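PDB 2FYI: HTH-type transcriptional regulator cbl from Escherichia coli K12, which acts as a LysR-family DNA-binding transcription factor, possibly an accessory regulator of the cys regulon, and is represented here by its cofactor-binding domain. Local coordinates for residues N10-V15 with E38-V43; S90-H95 with L177-T182. All coordinates share one frame; numbering follows the deposited sequence.

Interaction 1 of 2, residues N10-V15 with E38-V43; sequences NDTSGV and ELFPEV
With chi1 at -68°, Thr12 sets its methyl CG2 anti to the backbone N and its hydroxyl OG1 beside that N; Phe40, at -72°, turns its ring to meet this branch point. The ring offers an edge, not a face. Thr12 CB lies 3.7 Å from Phe40 CD1, near the ring plane, and OG1 sits in that plane farther along the same edge. Val43 completes the apolar cluster. The valine and threonine side chains lie side by side, pointing the same way, with Val43 CG2 3.7 Å from Thr12 CG2. A beta-branched residue suits position 12 because its methyl fills the corner between the phenylalanine edge and the valine, while CB and OG1 face the ring edge. Tyr204 of helix 203-212 touches both Thr12 and Val43, and Phe36, from the helix that Phe40 follows, meets the Phe40 ring.

A type I turn carries the chain from Phe40 to Val43, closed by Val43 N to Phe40 O at 3.1 Å. Proline fits the second place of such a turn, where phi is near -60°, and Pro41 CG lies 3.8 Å from Asn10 O. Glu42 lends its methylene carbons to this contact, CG lying near Asn10 O, while its carboxylate leads away. That carboxylate is 5.5 Å from the carboxylate of Asp11 (OE1 to OD1), a nearness of like charges that solvent probably screens.

Beyond the turn the backbones draw together: Ser13 CA directs a C-H toward Glu42 O at 3.5 Å. Gly14 follows with a conformation in which a CB would press on the carbonyl O of Ser13, so glycine suits the place. Gly14 then pairs through its backbone with Arg44, starting the parallel alignment of strands 14-20 and 43-49. Joined through helices 22-27 and 29-39, these strands form the opening beta-alpha-beta crossover of the periplasmic-binding-protein-like fold of LysR cofactor domains.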
# COMPACT_ATOMS: atom_id res chain seq x y z
N ASN A 10 1.68 23.71 -25.49
CA ASN A 10 1.33 24.62 -24.40
C ASN A 10 -0.13 24.61 -23.97
O ASN A 10 -0.43 24.83 -22.80
CB ASN A 10 1.65 26.06 -24.80
CG ASN A 10 2.79 26.63 -24.03
OD1 ASN A 10 3.19 26.08 -22.99
ND2 ASN A 10 3.33 27.75 -24.52
N ASP A 11 -1.02 24.40 -24.93
CA ASP A 11 -2.44 24.54 -24.70
C ASP A 11 -3.17 23.22 -24.89
O ASP A 11 -4.41 23.19 -24.93
CB ASP A 11 -3.02 25.58 -25.64
CG ASP A 11 -2.19 26.83 -25.67
OD1 ASP A 11 -2.31 27.62 -24.71
OD2 ASP A 11 -1.42 27.02 -26.64
N THR A 12 -2.41 22.14 -25.03
CA THR A 12 -3.00 20.83 -25.05
C THR A 12 -3.73 20.63 -23.74
O THR A 12 -3.23 20.98 -22.69
CB THR A 12 -1.96 19.74 -25.26
OG1 THR A 12 -1.42 19.85 -26.58
CG2 THR A 12 -2.57 18.38 -25.11
N SER A 13 -4.93 20.10 -23.81
CA SER A 13 -5.75 20.00 -22.61
C SER A 13 -6.55 18.68 -22.60
O SER A 13 -6.88 18.13 -23.67
CB SER A 13 -6.66 21.25 -22.49
OG SER A 13 -8.03 20.95 -22.24
N GLY A 14 -6.83 18.19 -21.39
CA GLY A 14 -7.68 17.03 -21.19
C GLY A 14 -7.31 16.34 -19.89
O GLY A 14 -6.51 16.85 -19.10
N VAL A 15 -7.86 15.16 -19.67
CA VAL A 15 -7.55 14.45 -18.47
C VAL A 15 -6.81 13.16 -18.84
O VAL A 15 -7.30 12.37 -19.63
CB VAL A 15 -8.82 14.11 -17.69
CG1 VAL A 15 -8.46 13.49 -16.36
CG2 VAL A 15 -9.68 15.34 -17.52
N GLU A 38 5.68 19.59 -17.11
CA GLU A 38 6.34 20.68 -17.84
C GLU A 38 5.88 20.70 -19.28
O GLU A 38 5.40 21.70 -19.80
CB GLU A 38 7.83 20.42 -17.90
CG GLU A 38 8.44 20.13 -16.57
CD GLU A 38 9.26 21.32 -16.10
OE1 GLU A 38 8.94 22.47 -16.52
OE2 GLU A 38 10.23 21.09 -15.32
N LEU A 39 6.06 19.56 -19.93
CA LEU A 39 5.70 19.39 -21.31
C LEU A 39 4.24 19.71 -21.55
O LEU A 39 3.91 20.38 -22.51
CB LEU A 39 5.94 17.95 -21.71
CG LEU A 39 5.77 17.68 -23.19
CD1 LEU A 39 7.02 18.23 -23.82
CD2 LEU A 39 5.63 16.19 -23.45
N PHE A 40 3.36 19.22 -20.70
CA PHE A 40 1.92 19.42 -20.91
C PHE A 40 1.27 20.14 -19.75
O PHE A 40 0.45 19.57 -19.03
CB PHE A 40 1.17 18.09 -21.14
CG PHE A 40 1.45 17.45 -22.45
CD1 PHE A 40 0.88 17.95 -23.61
CD2 PHE A 40 2.27 16.35 -22.54
CE1 PHE A 40 1.13 17.36 -24.83
CE2 PHE A 40 2.53 15.75 -23.78
CZ PHE A 40 1.95 16.26 -24.92
N PRO A 41 1.57 21.42 -19.59
CA PRO A 41 1.10 22.14 -18.44
C PRO A 41 -0.42 22.21 -18.35
O PRO A 41 -0.95 22.28 -17.26
CB PRO A 41 1.67 23.53 -18.63
CG PRO A 41 1.85 23.64 -20.06
CD PRO A 41 2.31 22.30 -20.50
N GLU A 42 -1.14 22.19 -19.46
CA GLU A 42 -2.59 22.29 -19.39
C GLU A 42 -3.34 20.96 -19.35
O GLU A 42 -4.56 20.94 -19.44
CB GLU A 42 -3.12 23.12 -20.54
CG GLU A 42 -2.64 24.53 -20.49
CD GLU A 42 -3.32 25.33 -19.41
OE1 GLU A 42 -4.29 26.04 -19.78
OE2 GLU A 42 -2.89 25.25 -18.22
N VAL A 43 -2.64 19.84 -19.27
CA VAL A 43 -3.38 18.60 -19.17
C VAL A 43 -3.43 18.14 -17.74
O VAL A 43 -2.40 18.01 -17.05
CB VAL A 43 -2.81 17.49 -20.02
CG1 VAL A 43 -3.40 16.16 -19.57
CG2 VAL A 43 -3.10 17.77 -21.47

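Interaction 2 of 2, residues S90-H95 with L177-T182; sequences SLLVPH and LIRLDT
Leu91 O takes the N-H of Leu180 at 2.7 Å and also faces the C-H of Arg179 CA at 3.3 Å. This is regular antiparallel sheet: strand 177-180 runs along one side of strand 79-94, whose other side pairs with strand 161-165. The return bond, Leu91 N to Leu180 O, makes this a hydrogen-bonded pair, and Val93 with Ile178 repeats it, Val93 N giving Ile178 O a nearly straight bond (N-H...O 174°). Proline fits next, since at the non-hydrogen-bonded pair of Pro94 with Leu177 no N-H is required across this contact.

Leu92 and Arg179 share the face that helix 148-157 covers. With CG anti to the backbone N (chi1 -176°), Leu92 brings CD2 to 3.8 Å from Leu177 CD1, the two side chains meeting obliquely, and CD1 to 4.0 Å from Arg179 CG. Cut back to an alanine, Leu92 would probably leave a gap beside Leu177 CD1 and take one apolar neighbour from Arg179 CG. The guanidinium itself is held by Glu174 and Ser168. On the other face Val93 CG2 lies 4.0 Å from Leu180 CD1, and Leu91 CB rests 3.8 Å from the methyl CG2 of Thr182.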
# COMPACT_ATOMS: atom_id res chain seq x y z
N SER A 90 16.04 -7.12 -4.10
CA SER A 90 17.20 -7.23 -3.27
C SER A 90 16.83 -7.56 -1.81
O SER A 90 15.65 -7.66 -1.46
CB SER A 90 18.15 -6.05 -3.45
OG SER A 90 17.64 -4.86 -2.90
N LEU A 91 17.83 -7.82 -0.99
CA LEU A 91 17.57 -8.36 0.34
C LEU A 91 17.76 -7.25 1.34
O LEU A 91 18.81 -6.61 1.36
CB LEU A 91 18.50 -9.55 0.63
CG LEU A 91 18.26 -10.33 1.92
CD1 LEU A 91 16.87 -10.88 1.94
CD2 LEU A 91 19.22 -11.46 2.06
N LEU A 92 16.73 -6.98 2.13
CA LEU A 92 16.80 -5.89 3.13
C LEU A 92 16.96 -6.42 4.56
O LEU A 92 16.12 -7.14 5.06
CB LEU A 92 15.55 -5.01 3.02
CG LEU A 92 15.43 -3.76 3.89
CD1 LEU A 92 16.49 -2.77 3.52
CD2 LEU A 92 14.05 -3.12 3.76
N VAL A 93 18.06 -6.08 5.22
CA VAL A 93 18.31 -6.65 6.55
C VAL A 93 18.80 -5.61 7.53
O VAL A 93 19.34 -4.60 7.13
CB VAL A 93 19.39 -7.75 6.53
CG1 VAL A 93 18.94 -8.88 5.65
CG2 VAL A 93 20.72 -7.19 6.05
N PRO A 94 18.61 -5.84 8.84
CA PRO A 94 19.16 -4.90 9.82
C PRO A 94 20.68 -4.81 9.78
O PRO A 94 21.35 -5.76 9.38
CB PRO A 94 18.69 -5.47 11.15
CG PRO A 94 17.58 -6.38 10.83
CD PRO A 94 17.85 -6.92 9.48
N HIS A 95 21.22 -3.68 10.22
CA HIS A 95 22.66 -3.39 10.14
C HIS A 95 23.56 -4.51 10.64
O HIS A 95 24.63 -4.76 10.07
CB HIS A 95 23.04 -2.07 10.85
CG HIS A 95 23.13 -0.88 9.92
ND1 HIS A 95 23.53 -0.99 8.61
CD2 HIS A 95 22.92 0.44 10.14
CE1 HIS A 95 23.53 0.21 8.05
NE2 HIS A 95 23.16 1.09 8.96
N LEU A 177 19.15 -0.06 8.29
CA LEU A 177 18.97 -1.23 7.47
C LEU A 177 19.98 -1.13 6.36
O LEU A 177 20.49 -0.05 6.07
CB LEU A 177 17.57 -1.24 6.87
CG LEU A 177 16.38 -1.12 7.80
CD1 LEU A 177 15.14 -1.39 6.99
CD2 LEU A 177 16.51 -2.09 8.95
N ILE A 178 20.25 -2.27 5.72
CA ILE A 178 21.19 -2.33 4.60
C ILE A 178 20.63 -3.26 3.52
O ILE A 178 19.95 -4.25 3.83
CB ILE A 178 22.59 -2.79 5.09
CG1 ILE A 178 23.52 -3.09 3.92
CG2 ILE A 178 22.48 -3.99 6.01
CD1 ILE A 178 25.00 -3.14 4.32
N ARG A 179 20.87 -2.92 2.25
CA ARG A 179 20.43 -3.76 1.13
C ARG A 179 21.55 -4.70 0.66
O ARG A 179 22.61 -4.26 0.33
CB ARG A 179 19.96 -2.87 -0.03
CG ARG A 179 18.49 -2.51 0.06
CD ARG A 179 18.15 -1.06 -0.40
NE ARG A 179 16.78 -0.70 -0.02
CZ ARG A 179 15.67 -1.11 -0.67
NH1 ARG A 179 15.78 -1.87 -1.77
NH2 ARG A 179 14.46 -0.75 -0.24
N LEU A 180 21.32 -6.01 0.66
CA LEU A 180 22.34 -6.92 0.14
C LEU A 180 21.95 -7.36 -1.27
O LEU A 180 20.76 -7.62 -1.56
CB LEU A 180 22.50 -8.12 1.06
CG LEU A 180 22.77 -7.85 2.55
CD1 LEU A 180 22.96 -9.11 3.40
CD2 LEU A 180 23.96 -6.96 2.65
N ASP A 181 22.93 -7.41 -2.17
CA ASP A 181 22.69 -7.61 -3.59
C ASP A 181 22.39 -9.08 -3.86
O ASP A 181 23.21 -9.95 -3.57
CB ASP A 181 23.94 -7.17 -4.37
CG ASP A 181 23.88 -7.50 -5.87
OD1 ASP A 181 23.21 -8.49 -6.25
OD2 ASP A 181 24.51 -6.79 -6.70
N THR A 182 21.21 -9.37 -4.42
CA THR A 182 20.86 -10.75 -4.74
C THR A 182 20.45 -10.96 -6.19
O THR A 182 19.65 -11.84 -6.48
CB THR A 182 19.72 -11.28 -3.83
OG1 THR A 182 18.54 -10.49 -4.03
CG2 THR A 182 20.13 -11.23 -2.39

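Overall arrangement
Interaction 1 closes before interaction 2 opens along the chain, and the two lie on opposite sides of its centre, 41 Å between centres and about 27 Å between nearest atoms. Both reach one branched mixed sheet. Residues 10-15 and 38-43 start the parallel strands 14-20 and 43-49; 14-20 also pairs with 66-69, which in turn pairs with 189-196. Residues 90-95 and 177-182 lie in the far half, with strand 161-165 and helix 148-157. Strand 79-94 links the halves, pairing with 189-196 as well as with 161-165 and 177-180. Such a two-lobed build is characteristic of LysR cofactor-binding domains, in which the ligand is usually held between the lobes; the two contacts lie in different lobes.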